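Long-range contacts in putative NADPH-dependent oxidoreductase (Desulfitobacterium hafniense DCB-2, PDB 3DB2), which probably catalyses an NADPH-dependent oxidation or reduction of an unidentified substrate, as a two-domain enzyme with an NAD(P)-binding Rossmann domain and a GFO/IDH/MocA-type C-terminal domain: residues V200-K205 / K339-K344; N330-L335 / V347-I352; I214-T219 / G232-C237; R168-T173 / E210-T215. All blocks are in the same frame, centred on the assembly; numbering follows the deposited sequence.

Interaction 1. Residues V200-K205 / K339-K344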
loop_
_atom_site.group_PDB
_atom_site.type_symbol
_atom_site.label_atom_id
_atom_site.label_comp_id
_atom_site.label_asym_id
_atom_site.label_seq_id
_atom_site.Cartn_x
_atom_site.Cartn_y
_atom_site.Cartn_z
ATOM N N VAL C 200 -4.893 -7.240 -13.130
ATOM C CA VAL C 200 -5.261 -6.093 -12.346
ATOM C C VAL C 200 -6.544 -6.314 -11.552
ATOM O O VAL C 200 -7.455 -6.904 -12.137
ATOM C CB VAL C 200 -5.510 -4.874 -13.282
ATOM C CG1 VAL C 200 -5.800 -3.607 -12.494
ATOM C CG2 VAL C 200 -4.325 -4.659 -14.210
ATOM N N PHE C 201 -6.614 -5.806 -10.326
ATOM C CA PHE C 201 -7.884 -5.684 -9.611
ATOM C C PHE C 201 -7.926 -4.251 -9.044
ATOM O O PHE C 201 -6.951 -3.753 -8.490
ATOM C CB PHE C 201 -8.133 -6.752 -8.544
ATOM C CG PHE C 201 -9.496 -6.561 -7.898
ATOM C CD1 PHE C 201 -10.597 -7.185 -8.477
ATOM C CD2 PHE C 201 -9.725 -5.779 -6.778
ATOM C CE1 PHE C 201 -11.871 -7.007 -7.953
ATOM C CE2 PHE C 201 -10.988 -5.613 -6.242
ATOM C CZ PHE C 201 -12.066 -6.234 -6.835
ATOM N N ASN C 202 -9.089 -3.609 -9.131
ATOM C CA ASN C 202 -9.188 -2.276 -8.525
ATOM C C ASN C 202 -10.492 -2.085 -7.754
ATOM O O ASN C 202 -11.543 -2.512 -8.222
ATOM C CB ASN C 202 -9.095 -1.192 -9.602
ATOM C CG ASN C 202 -9.000 0.218 -9.111
ATOM O OD1 ASN C 202 -8.048 0.647 -8.465
ATOM N ND2 ASN C 202 -9.969 1.068 -9.410
ATOM N N PHE C 203 -10.417 -1.412 -6.614
ATOM C CA PHE C 203 -11.557 -0.793 -5.950
ATOM C C PHE C 203 -11.413 0.726 -6.130
ATOM O O PHE C 203 -10.333 1.286 -5.865
ATOM C CB PHE C 203 -11.672 -1.131 -4.498
ATOM C CG PHE C 203 -12.162 -2.522 -4.100
ATOM C CD1 PHE C 203 -13.253 -3.098 -4.699
ATOM C CD2 PHE C 203 -11.495 -3.214 -3.083
ATOM C CE1 PHE C 203 -13.756 -4.331 -4.335
ATOM C CE2 PHE C 203 -11.974 -4.465 -2.720
ATOM C CZ PHE C 203 -13.074 -5.032 -3.339
ATOM N N GLY C 204 -12.465 1.414 -6.560
ATOM C CA GLY C 204 -12.302 2.874 -6.630
ATOM C C GLY C 204 -13.642 3.578 -6.839
ATOM O O GLY C 204 -14.573 2.975 -7.372
ATOM N N LYS C 205 -13.688 4.841 -6.417
ATOM C CA LYS C 205 -14.938 5.603 -6.500
ATOM C C LYS C 205 -14.705 7.089 -6.293
ATOM O O LYS C 205 -13.660 7.514 -5.792
ATOM C CB LYS C 205 -15.911 5.106 -5.419
ATOM C CG LYS C 205 -15.411 5.357 -4.014
ATOM C CD LYS C 205 -16.274 4.749 -2.926
ATOM C CE LYS C 205 -16.219 3.227 -2.917
ATOM N NZ LYS C 205 -15.015 2.625 -2.291
ATOM N N LYS C 339 -12.070 -1.444 -16.007
ATOM C CA LYS C 339 -12.885 -2.593 -16.360
ATOM C C LYS C 339 -13.144 -3.401 -15.070
ATOM O O LYS C 339 -14.257 -3.908 -14.909
ATOM C CB LYS C 339 -12.251 -3.522 -17.373
ATOM C CG LYS C 339 -13.214 -4.584 -17.875
ATOM C CD LYS C 339 -12.638 -5.469 -18.967
ATOM C CE LYS C 339 -12.583 -4.800 -20.326
ATOM N NZ LYS C 339 -13.919 -4.404 -20.847
ATOM N N SER C 340 -12.110 -3.440 -14.230
ATOM C CA SER C 340 -12.190 -4.252 -13.000
ATOM C C SER C 340 -13.252 -3.686 -12.070
ATOM O O SER C 340 -13.975 -4.397 -11.361
ATOM C CB SER C 340 -10.820 -4.341 -12.307
ATOM O OG SER C 340 -10.877 -4.901 -11.018
ATOM N N VAL C 341 -13.373 -2.360 -12.049
ATOM C CA VAL C 341 -14.353 -1.683 -11.225
ATOM C C VAL C 341 -15.759 -1.915 -11.766
ATOM O O VAL C 341 -16.628 -2.254 -10.954
ATOM C CB VAL C 341 -14.139 -0.160 -11.125
ATOM C CG1 VAL C 341 -15.294 0.562 -10.445
ATOM C CG2 VAL C 341 -12.893 0.072 -10.320
ATOM N N HIS C 342 -15.970 -1.730 -13.062
ATOM C CA HIS C 342 -17.291 -1.988 -13.622
ATOM C C HIS C 342 -17.791 -3.412 -13.449
ATOM O O HIS C 342 -18.948 -3.598 -13.102
ATOM C CB HIS C 342 -17.257 -1.644 -15.127
ATOM C CG HIS C 342 -17.096 -0.146 -15.227
ATOM N ND1 HIS C 342 -16.108 0.458 -15.973
ATOM C CD2 HIS C 342 -17.791 0.859 -14.649
ATOM C CE1 HIS C 342 -16.222 1.774 -15.854
ATOM N NE2 HIS C 342 -17.232 2.054 -15.058
ATOM N N GLU C 343 -16.912 -4.385 -13.684
ATOM C CA GLU C 343 -17.227 -5.794 -13.761
ATOM C C GLU C 343 -16.998 -6.536 -12.450
ATOM O O GLU C 343 -17.295 -7.729 -12.381
ATOM C CB GLU C 343 -16.411 -6.367 -14.921
ATOM C CG GLU C 343 -16.898 -5.757 -16.243
ATOM C CD GLU C 343 -16.471 -6.536 -17.459
ATOM O OE1 GLU C 343 -16.292 -7.768 -17.427
ATOM O OE2 GLU C 343 -16.304 -5.887 -18.511
ATOM N N LYS C 344 -16.497 -5.829 -11.447
ATOM C CA LYS C 344 -16.246 -6.309 -10.112
ATOM C C LYS C 344 -15.464 -7.619 -10.124
ATOM O O LYS C 344 -15.797 -8.653 -9.544
ATOM C CB LYS C 344 -17.574 -6.452 -9.365
ATOM C CG LYS C 344 -18.299 -5.113 -9.167
ATOM C CD LYS C 344 -19.556 -5.338 -8.326
ATOM C CE LYS C 344 -20.403 -4.072 -8.217
ATOM N NZ LYS C 344 -21.651 -4.364 -7.447
HETATM O O HOH W 1 -13.980 -3.880 -8.374
#

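Interaction 2. Residues N330-L335 / V347-I352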
loop_
_atom_site.group_PDB
_atom_site.type_symbol
_atom_site.label_atom_id
_atom_site.label_comp_id
_atom_site.label_asym_id
_atom_site.label_seq_id
_atom_site.Cartn_x
_atom_site.Cartn_y
_atom_site.Cartn_z
ATOM N N ASN C 330 1.180 0.437 -20.564
ATOM C CA ASN C 330 0.854 1.276 -19.395
ATOM C C ASN C 330 -0.603 1.688 -19.417
ATOM O O ASN C 330 -1.342 1.664 -18.415
ATOM C CB ASN C 330 1.774 2.506 -19.347
ATOM C CG ASN C 330 3.221 2.173 -19.047
ATOM O OD1 ASN C 330 3.472 1.093 -18.514
ATOM N ND2 ASN C 330 4.106 3.108 -19.379
ATOM N N LEU C 331 -1.121 2.105 -20.572
ATOM C CA LEU C 331 -2.525 2.465 -20.687
ATOM C C LEU C 331 -3.456 1.286 -20.384
ATOM O O LEU C 331 -4.506 1.428 -19.779
ATOM C CB LEU C 331 -2.857 2.911 -22.107
ATOM C CG LEU C 331 -4.338 3.203 -22.446
ATOM C CD1 LEU C 331 -4.841 4.310 -21.522
ATOM C CD2 LEU C 331 -4.461 3.533 -23.932
ATOM N N ALA C 332 -3.045 0.112 -20.862
ATOM C CA ALA C 332 -3.797 -1.125 -20.671
ATOM C C ALA C 332 -3.996 -1.441 -19.190
ATOM O O ALA C 332 -5.036 -1.957 -18.792
ATOM C CB ALA C 332 -3.067 -2.266 -21.361
ATOM N N VAL C 333 -3.019 -1.130 -18.348
ATOM C CA VAL C 333 -3.219 -1.286 -16.903
ATOM C C VAL C 333 -4.372 -0.409 -16.426
ATOM O O VAL C 333 -5.241 -0.826 -15.657
ATOM C CB VAL C 333 -1.918 -0.996 -16.144
ATOM C CG1 VAL C 333 -2.031 -1.051 -14.639
ATOM C CG2 VAL C 333 -0.854 -2.027 -16.565
ATOM N N VAL C 334 -4.388 0.855 -16.889
ATOM C CA VAL C 334 -5.440 1.781 -16.502
ATOM C C VAL C 334 -6.779 1.248 -17.012
ATOM O O VAL C 334 -7.752 1.264 -16.254
ATOM C CB VAL C 334 -5.166 3.213 -17.002
ATOM C CG1 VAL C 334 -6.343 4.134 -16.666
ATOM C CG2 VAL C 334 -3.899 3.800 -16.385
ATOM N N LEU C 335 -6.833 0.772 -18.255
ATOM C CA LEU C 335 -8.131 0.337 -18.787
ATOM C C LEU C 335 -8.600 -0.934 -18.061
ATOM O O LEU C 335 -9.794 -1.107 -17.809
ATOM C CB LEU C 335 -8.054 0.150 -20.293
ATOM C CG LEU C 335 -7.659 1.377 -21.123
ATOM C CD1 LEU C 335 -7.441 0.997 -22.585
ATOM C CD2 LEU C 335 -8.694 2.497 -21.012
ATOM N N VAL C 347 -8.947 -8.581 -13.938
ATOM C CA VAL C 347 -8.950 -8.441 -15.390
ATOM C C VAL C 347 -7.550 -8.693 -15.908
ATOM O O VAL C 347 -6.605 -8.058 -15.395
ATOM C CB VAL C 347 -9.386 -7.031 -15.817
ATOM C CG1 VAL C 347 -9.222 -6.892 -17.335
ATOM C CG2 VAL C 347 -10.817 -6.776 -15.377
ATOM N N GLU C 348 -7.446 -9.606 -16.860
ATOM C CA GLU C 348 -6.174 -9.950 -17.497
ATOM C C GLU C 348 -5.812 -8.784 -18.430
ATOM O O GLU C 348 -6.639 -8.228 -19.128
ATOM C CB GLU C 348 -6.227 -11.244 -18.289
ATOM C CG GLU C 348 -6.685 -12.479 -17.529
ATOM C CD GLU C 348 -5.738 -12.811 -16.388
ATOM O OE1 GLU C 348 -4.552 -13.079 -16.668
ATOM O OE2 GLU C 348 -6.227 -12.775 -15.245
ATOM N N ILE C 349 -4.539 -8.411 -18.462
ATOM C CA ILE C 349 -4.131 -7.382 -19.415
ATOM C C ILE C 349 -4.329 -7.879 -20.839
ATOM O O ILE C 349 -4.579 -7.124 -21.771
ATOM C CB ILE C 349 -2.664 -7.000 -19.169
ATOM C CG1 ILE C 349 -2.360 -6.506 -17.749
ATOM C CG2 ILE C 349 -2.223 -5.966 -20.189
ATOM C CD1 ILE C 349 -3.059 -5.198 -17.415
ATOM N N ALA C 350 -4.249 -9.194 -21.062
ATOM C CA ALA C 350 -4.449 -9.688 -22.427
ATOM C C ALA C 350 -5.847 -9.398 -22.953
ATOM O O ALA C 350 -6.052 -9.208 -24.158
ATOM C CB ALA C 350 -4.177 -11.190 -22.457
ATOM N N GLU C 351 -6.809 -9.333 -22.058
ATOM C CA GLU C 351 -8.211 -9.081 -22.349
ATOM C C GLU C 351 -8.395 -7.710 -22.990
ATOM O O GLU C 351 -9.319 -7.374 -23.735
ATOM C CB GLU C 351 -9.061 -9.107 -21.102
ATOM C CG GLU C 351 -9.416 -10.442 -20.497
ATOM C CD GLU C 351 -10.367 -10.179 -19.325
ATOM O OE1 GLU C 351 -11.334 -9.471 -19.673
ATOM O OE2 GLU C 351 -10.106 -10.639 -18.180
ATOM N N ILE C 352 -7.468 -6.824 -22.657
ATOM C CA ILE C 352 -7.525 -5.433 -23.100
ATOM C C ILE C 352 -6.757 -5.378 -24.422
ATOM O O ILE C 352 -7.247 -4.890 -25.425
ATOM C CB ILE C 352 -6.895 -4.451 -22.107
ATOM C CG1 ILE C 352 -7.587 -4.362 -20.754
ATOM C CG2 ILE C 352 -6.780 -3.050 -22.719
ATOM C CD1 ILE C 352 -9.006 -3.814 -20.844
#

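Interaction 3. Residues I214-T219 / G232-C237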
loop_
_atom_site.group_PDB
_atom_site.type_symbol
_atom_site.label_atom_id
_atom_site.label_comp_id
_atom_site.label_asym_id
_atom_site.label_seq_id
_atom_site.Cartn_x
_atom_site.Cartn_y
_atom_site.Cartn_z
ATOM N N ILE C 214 -14.278 8.844 -10.681
ATOM C CA ILE C 214 -13.495 8.246 -9.569
ATOM C C ILE C 214 -12.480 9.243 -9.091
ATOM O O ILE C 214 -11.857 9.926 -9.942
ATOM C CB ILE C 214 -12.846 6.939 -10.094
ATOM C CG1 ILE C 214 -13.874 5.816 -10.242
ATOM C CG2 ILE C 214 -11.662 6.561 -9.226
ATOM C CD1 ILE C 214 -13.448 4.601 -11.036
ATOM N N THR C 215 -12.249 9.411 -7.796
ATOM C CA THR C 215 -11.125 10.194 -7.309
ATOM C C THR C 215 -10.177 9.449 -6.367
ATOM O O THR C 215 -9.179 10.063 -5.969
ATOM C CB THR C 215 -11.570 11.467 -6.572
ATOM O OG1 THR C 215 -12.402 11.259 -5.448
ATOM C CG2 THR C 215 -12.442 12.314 -7.519
ATOM N N VAL C 216 -10.522 8.200 -6.057
ATOM C CA VAL C 216 -9.745 7.374 -5.125
ATOM C C VAL C 216 -9.749 5.938 -5.634
ATOM O O VAL C 216 -10.825 5.378 -5.856
ATOM C CB VAL C 216 -10.315 7.414 -3.701
ATOM C CG1 VAL C 216 -9.578 6.436 -2.781
ATOM C CG2 VAL C 216 -10.275 8.806 -3.092
ATOM N N ASN C 217 -8.583 5.374 -5.881
ATOM C CA ASN C 217 -8.394 4.024 -6.316
ATOM C C ASN C 217 -7.350 3.325 -5.396
ATOM O O ASN C 217 -6.427 3.980 -4.943
ATOM C CB ASN C 217 -7.869 3.818 -7.725
ATOM C CG ASN C 217 -8.734 4.452 -8.807
ATOM O OD1 ASN C 217 -9.726 3.879 -9.210
ATOM N ND2 ASN C 217 -8.247 5.618 -9.220
ATOM N N GLN C 218 -7.573 2.040 -5.215
ATOM C CA GLN C 218 -6.534 1.132 -4.730
ATOM C C GLN C 218 -6.523 -0.039 -5.723
ATOM O O GLN C 218 -7.531 -0.698 -5.917
ATOM C CB GLN C 218 -6.802 0.705 -3.317
ATOM C CG GLN C 218 -6.534 1.854 -2.349
ATOM C CD GLN C 218 -6.607 1.481 -0.890
ATOM O OE1 GLN C 218 -7.566 0.814 -0.488
ATOM N NE2 GLN C 218 -5.638 1.865 -0.069
ATOM N N THR C 219 -5.353 -0.285 -6.300
ATOM C CA THR C 219 -5.223 -1.239 -7.387
ATOM C C THR C 219 -4.180 -2.300 -7.005
ATOM O O THR C 219 -3.106 -1.856 -6.556
ATOM C CB THR C 219 -4.754 -0.558 -8.684
ATOM O OG1 THR C 219 -5.632 0.541 -8.922
ATOM C CG2 THR C 219 -4.838 -1.543 -9.832
ATOM N N GLY C 232 -1.860 2.962 -5.111
ATOM C CA GLY C 232 -2.892 3.856 -4.594
ATOM C C GLY C 232 -2.818 5.169 -5.345
ATOM O O GLY C 232 -1.735 5.723 -5.508
ATOM N N THR C 233 -3.962 5.622 -5.846
ATOM C CA THR C 233 -4.064 6.904 -6.563
ATOM C C THR C 233 -5.227 7.660 -5.927
ATOM O O THR C 233 -6.311 7.099 -5.754
ATOM C CB THR C 233 -4.270 6.758 -8.073
ATOM O OG1 THR C 233 -5.295 5.801 -8.353
ATOM C CG2 THR C 233 -2.984 6.275 -8.730
ATOM N N ASN C 234 -5.032 8.895 -5.505
ATOM C CA ASN C 234 -5.998 9.549 -4.639
ATOM C C ASN C 234 -6.017 11.035 -4.962
ATOM O O ASN C 234 -4.920 11.599 -5.057
ATOM C CB ASN C 234 -5.533 9.199 -3.217
ATOM C CG ASN C 234 -6.558 9.550 -2.164
ATOM O OD1 ASN C 234 -7.093 10.646 -2.291
ATOM N ND2 ASN C 234 -6.782 8.654 -1.195
ATOM N N TRP C 235 -7.195 11.607 -5.141
ATOM C CA TRP C 235 -7.305 13.038 -5.475
ATOM C C TRP C 235 -7.919 13.808 -4.320
ATOM O O TRP C 235 -8.455 14.890 -4.501
ATOM C CB TRP C 235 -8.100 13.235 -6.778
ATOM C CG TRP C 235 -7.279 13.504 -8.003
ATOM C CD1 TRP C 235 -5.947 13.818 -8.096
ATOM C CD2 TRP C 235 -7.749 13.486 -9.367
ATOM N NE1 TRP C 235 -5.573 13.983 -9.379
ATOM C CE2 TRP C 235 -6.657 13.791 -10.203
ATOM C CE3 TRP C 235 -8.975 13.248 -9.997
ATOM C CZ2 TRP C 235 -6.721 13.867 -11.593
ATOM C CZ3 TRP C 235 -9.029 13.324 -11.376
ATOM C CH2 TRP C 235 -7.929 13.627 -12.178
ATOM N N ALA C 236 -7.869 13.213 -3.131
ATOM C CA ALA C 236 -8.594 13.696 -1.959
ATOM C C ALA C 236 -7.720 13.894 -0.738
ATOM O O ALA C 236 -8.261 13.840 0.375
ATOM C CB ALA C 236 -9.702 12.675 -1.665
ATOM N N CYS C 237 -6.404 14.086 -0.946
ATOM C CA CYS C 237 -5.499 14.298 0.172
ATOM C C CYS C 237 -4.228 15.044 -0.194
ATOM O O CYS C 237 -3.864 15.220 -1.347
ATOM C CB CYS C 237 -5.151 12.924 0.802
ATOM S SG CYS C 237 -4.286 11.839 -0.378
HETATM O O HOH W 2 -4.541 3.196 -8.000
#

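Interaction 4. Residues R168-T173 / E210-T215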
loop_
_atom_site.group_PDB
_atom_site.type_symbol
_atom_site.label_atom_id
_atom_site.label_comp_id
_atom_site.label_asym_id
_atom_site.label_seq_id
_atom_site.Cartn_x
_atom_site.Cartn_y
_atom_site.Cartn_z
ATOM N N ARG C 168 -11.395 16.931 -15.753
ATOM C CA ARG C 168 -10.763 15.821 -15.015
ATOM C C ARG C 168 -11.848 14.989 -14.355
ATOM O O ARG C 168 -11.656 13.865 -13.904
ATOM C CB ARG C 168 -9.803 16.414 -14.000
ATOM C CG ARG C 168 -8.538 17.008 -14.566
ATOM C CD ARG C 168 -7.565 17.374 -13.448
ATOM N NE ARG C 168 -6.434 18.131 -13.975
ATOM C CZ ARG C 168 -6.415 19.425 -14.254
ATOM N NH1 ARG C 168 -7.514 20.146 -14.053
ATOM N NH2 ARG C 168 -5.309 19.986 -14.733
ATOM N N GLY C 169 -13.056 15.554 -14.290
ATOM C CA GLY C 169 -14.224 14.906 -13.726
ATOM C C GLY C 169 -15.009 14.065 -14.704
ATOM O O GLY C 169 -16.040 13.475 -14.376
ATOM N N GLU C 170 -14.556 13.959 -15.958
ATOM C CA GLU C 170 -15.257 13.185 -16.961
ATOM C C GLU C 170 -14.483 11.898 -17.219
ATOM O O GLU C 170 -13.327 11.916 -17.634
ATOM C CB GLU C 170 -15.445 13.899 -18.305
ATOM C CG GLU C 170 -15.532 12.901 -19.455
ATOM C CD GLU C 170 -16.874 12.220 -19.626
ATOM O OE1 GLU C 170 -17.917 12.817 -19.282
ATOM O OE2 GLU C 170 -16.903 11.067 -20.124
ATOM N N PRO C 171 -15.099 10.757 -16.965
ATOM C CA PRO C 171 -14.397 9.481 -17.188
ATOM C C PRO C 171 -13.740 9.302 -18.544
ATOM O O PRO C 171 -12.603 8.833 -18.674
ATOM C CB PRO C 171 -15.548 8.465 -17.054
ATOM C CG PRO C 171 -16.476 9.119 -16.076
ATOM C CD PRO C 171 -16.465 10.577 -16.434
ATOM N N ALA C 172 -14.411 9.654 -19.634
ATOM C CA ALA C 172 -13.822 9.447 -20.954
ATOM C C ALA C 172 -12.487 10.154 -21.127
ATOM O O ALA C 172 -11.570 9.716 -21.827
ATOM C CB ALA C 172 -14.768 9.941 -22.050
ATOM N N THR C 173 -12.297 11.304 -20.474
ATOM C CA THR C 173 -11.058 12.056 -20.660
ATOM C C THR C 173 -10.000 11.702 -19.623
ATOM O O THR C 173 -8.791 11.854 -19.827
ATOM C CB THR C 173 -11.492 13.537 -20.629
ATOM O OG1 THR C 173 -12.157 13.852 -19.405
ATOM C CG2 THR C 173 -12.539 13.751 -21.720
ATOM N N GLU C 210 -17.078 17.067 -5.977
ATOM C CA GLU C 210 -18.269 17.451 -6.738
ATOM C C GLU C 210 -18.273 16.804 -8.110
ATOM O O GLU C 210 -19.275 16.891 -8.824
ATOM C CB GLU C 210 -18.357 18.981 -6.831
ATOM C CG GLU C 210 -17.897 19.724 -5.589
ATOM C CD GLU C 210 -18.941 20.614 -4.943
ATOM O OE1 GLU C 210 -19.134 21.770 -5.391
ATOM O OE2 GLU C 210 -19.590 20.180 -3.959
ATOM N N VAL C 211 -17.195 16.136 -8.542
ATOM C CA VAL C 211 -17.182 15.610 -9.901
ATOM C C VAL C 211 -17.729 14.180 -9.937
ATOM O O VAL C 211 -17.820 13.557 -8.872
ATOM C CB VAL C 211 -15.794 15.604 -10.549
ATOM C CG1 VAL C 211 -15.324 17.021 -10.827
ATOM C CG2 VAL C 211 -14.790 14.863 -9.663
ATOM N N GLU C 212 -18.077 13.722 -11.140
ATOM C CA GLU C 212 -18.690 12.410 -11.310
ATOM C C GLU C 212 -17.626 11.320 -11.471
ATOM O O GLU C 212 -17.894 10.117 -11.491
ATOM C CB GLU C 212 -19.607 12.365 -12.525
ATOM C CG GLU C 212 -18.893 12.376 -13.863
ATOM C CD GLU C 212 -18.813 13.784 -14.440
ATOM O OE1 GLU C 212 -18.389 14.706 -13.693
ATOM O OE2 GLU C 212 -19.160 13.969 -15.631
ATOM N N ASN C 213 -16.360 11.712 -11.614
ATOM C CA ASN C 213 -15.356 10.666 -11.831
ATOM C C ASN C 213 -14.882 10.019 -10.525
ATOM O O ASN C 213 -15.043 10.552 -9.420
ATOM C CB ASN C 213 -14.178 11.280 -12.564
ATOM C CG ASN C 213 -13.470 10.319 -13.495
ATOM O OD1 ASN C 213 -13.785 9.136 -13.568
ATOM N ND2 ASN C 213 -12.518 10.892 -14.216
ATOM N N ILE C 214 -14.278 8.844 -10.681
ATOM C CA ILE C 214 -13.495 8.246 -9.569
ATOM C C ILE C 214 -12.480 9.243 -9.091
ATOM O O ILE C 214 -11.857 9.926 -9.942
ATOM C CB ILE C 214 -12.846 6.939 -10.094
ATOM C CG1 ILE C 214 -13.874 5.816 -10.242
ATOM C CG2 ILE C 214 -11.662 6.561 -9.226
ATOM C CD1 ILE C 214 -13.448 4.601 -11.036
ATOM N N THR C 215 -12.249 9.411 -7.796
ATOM C CA THR C 215 -11.125 10.194 -7.309
ATOM C C THR C 215 -10.177 9.449 -6.367
ATOM O O THR C 215 -9.179 10.063 -5.969
ATOM C CB THR C 215 -11.570 11.467 -6.572
ATOM O OG1 THR C 215 -12.402 11.259 -5.448
ATOM C CG2 THR C 215 -12.442 12.314 -7.519
#

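Interaction 1. Residues V200-K205 / K339-K344
Phe201 CD1 lies 3.4 Å from Ser340 OG, which approaches the ring obliquely, while the CE1 corner of the ring has the backbone carbon of Lys344 at its edge. One residue further on, the backbone of Asn202 makes the direct polar link: Asn202 N donates to Ser340 OG over 2.9 Å at 158°. The serine hydroxyl points opposite its own backbone N (chi1 170°), the rotation from which it meets the strand, and it also bonds to Arg345 O, so two backbone groups grip it. A water donates both to Asn202 O (2.8 Å) and to Ser340 O (3.0 Å), a second bridge from strand to helix. The Asn202 amide crosses Val341 at a slant, ND2 coming within 3.2 Å of Val341 CG2, but its polar ends belong to the sheet, OD1 to Thr219 and ND2 to Asn217. Val341 CG1 rests 4.0 Å from Gly204 O. Helix 339-343 thus crosses strand 200-205 at 68°. It is the end of helix 324-343, set on a strand that lies between 216-223 and the short edge strand 347-348, while Phe201 stacks on Phe201 of the second subunit.

Interaction 2. Residues N330-L335 / V347-I352
The contact belongs to the C-terminal end of the chain, where helix 324-343 is followed by the short strand 347-348 and helix 349-353, which folds back to lay two isoleucines against the earlier turns of the long helix. Ile352 straddles Ala332 and Leu335, residues one turn apart. Its CG2 methyl touches Ala332 CB at 4.0 Å and Leu335 CD1 at 4.1 Å, whereas the other branch reaches the backbone side of Leu335, with CD1 4.0 Å from Leu335 C. The side chains of Leu335 and Ile352 cross at about a right angle. Ile349, one turn before Ile352, uses its branches separately. With CG1 opposite the carbonyl carbon (chi1 -57°), its CD1 end comes up beside Val333, 3.9 Å from Val333 CA and close to CG2 of that valine, while its own CG2 meets Ala332 CB at 4.0 Å. The Ala332 methyl therefore sits between the CG2 groups of both isoleucines, and its small size lets the helices come near, with Ala332 CA 6.2 Å from Ile352 CA. Away from this contact, Glu351 OE2 accepts from Glu348 N at 3.1 Å, the donor standing above the carboxylate plane, and Arg345 forms a salt bridge with Glu351. This is apolar helix-on-helix packing, two isoleucines one turn apart set against Ala332, Val333 and Leu335, by which the C-terminal turn is tucked against the helix that covers the large sheet.

Interaction 3. Residues I214-T219 / G232-C237
Strands 216-219 and 232-234 run antiparallel at 177°, with Asn217 and Thr233 as the hydrogen-bonded pair: Asn217 N donates to Thr233 O at 2.9 Å and Thr233 N to Asn217 O at 3.1 Å. Beyond the strand ends Trp235 N reaches Thr215 O over 2.6 Å, and Thr215 and Val216 together face Lys205 as a classic beta bulge. The Asn217 and Thr233 side chains cross at a slant on one face. Thr233 OG1, set between its backbone N and carbonyl carbon (chi1 47°), accepts from Asn217 ND2 at 3.1 Å and also bonds a water held by Thr219 OG1. Asn217 OD1 accepts from Asn202 ND2, and its ND2 also bonds Gly176 O. On the opposite face Val216 lies alongside Asn234, its CG2 3.8 Å from Asn234 OD1 and 4.2 Å from Ala236 CB. That OD1 accepts from Ala236 N at 2.8 Å, an Asx turn that shapes the exit from the strand. Polar groups thus lie on both faces, beside the apolar Val216-Ala236 contact: one face ties Asn217 and Thr233 into a buried network running to the next strand, and on the other Asn234 splits its amide between the Asx turn, through OD1, and Ser148 of the second subunit, through ND2.

Interaction 4. Residues R168-T173 / E210-T215
Asn213 and Pro171 slide past one another in opposite directions, the amide oxygen passing along the pyrrolidine ring with OD1 3.7 Å from Pro171 CG. The same amide turns its nitrogen to the backbone of the other loop. Asn213 ND2 donates to Arg168 O at 3.1 Å and 173°, an almost straight bond in which the acceptor lies in the amide plane, although the nitrogen is tilted 32° from the plane of the carbonyl. A second bond from ND2 to Ala174 O leaves the group gripped by two carbonyls of one loop, which should fix its rotation, and OD1 adds a weak bond to Ile214 N. Val211 leans on Gly169, where CB stands 3.6 Å from Gly169 CA; having no side chain, the glycine lets the valine come this near. Glu212 crosses Pro171 at about a right angle, its CG 4.0 Å from Pro171 CD, but the modelled position of its carboxylate, pressed against Gly169 O, is doubtful. In the conformer given, Glu170 OE2 accepts from Ala172 N at 2.9 Å within its own loop. The contact thus joins two loops of the C-terminal domain: 168-173 leads from helix 158-161 toward helix 178-181, whereas the loop containing 210-215 connects strand 197-205 to strand 216-223, with Leu162 lying against both Arg168 and Val211.

Interactions 1, 2 and 3 are buried and all reach the large mixed sheet, while interaction 4 is partly buried and joins loops. Helix 324-343 serves both interactions 1 and 2: near its end it meets strand 197-205 through a hydroxyl and a water, but farther back it meets the terminal helix largely through apolar side chains. The two contacts meet where Val200 O pairs with Val347 N. Asn202 carries interaction 1 into the polar network of interaction 3, whose antiparallel backbone pairing has no counterpart in the others. Interactions 3 and 4 share Ile214 and Thr215, so the loop of interaction 4 leads straight into the first strand of the hairpin. Interactions 1 and 3 also touch the second subunit.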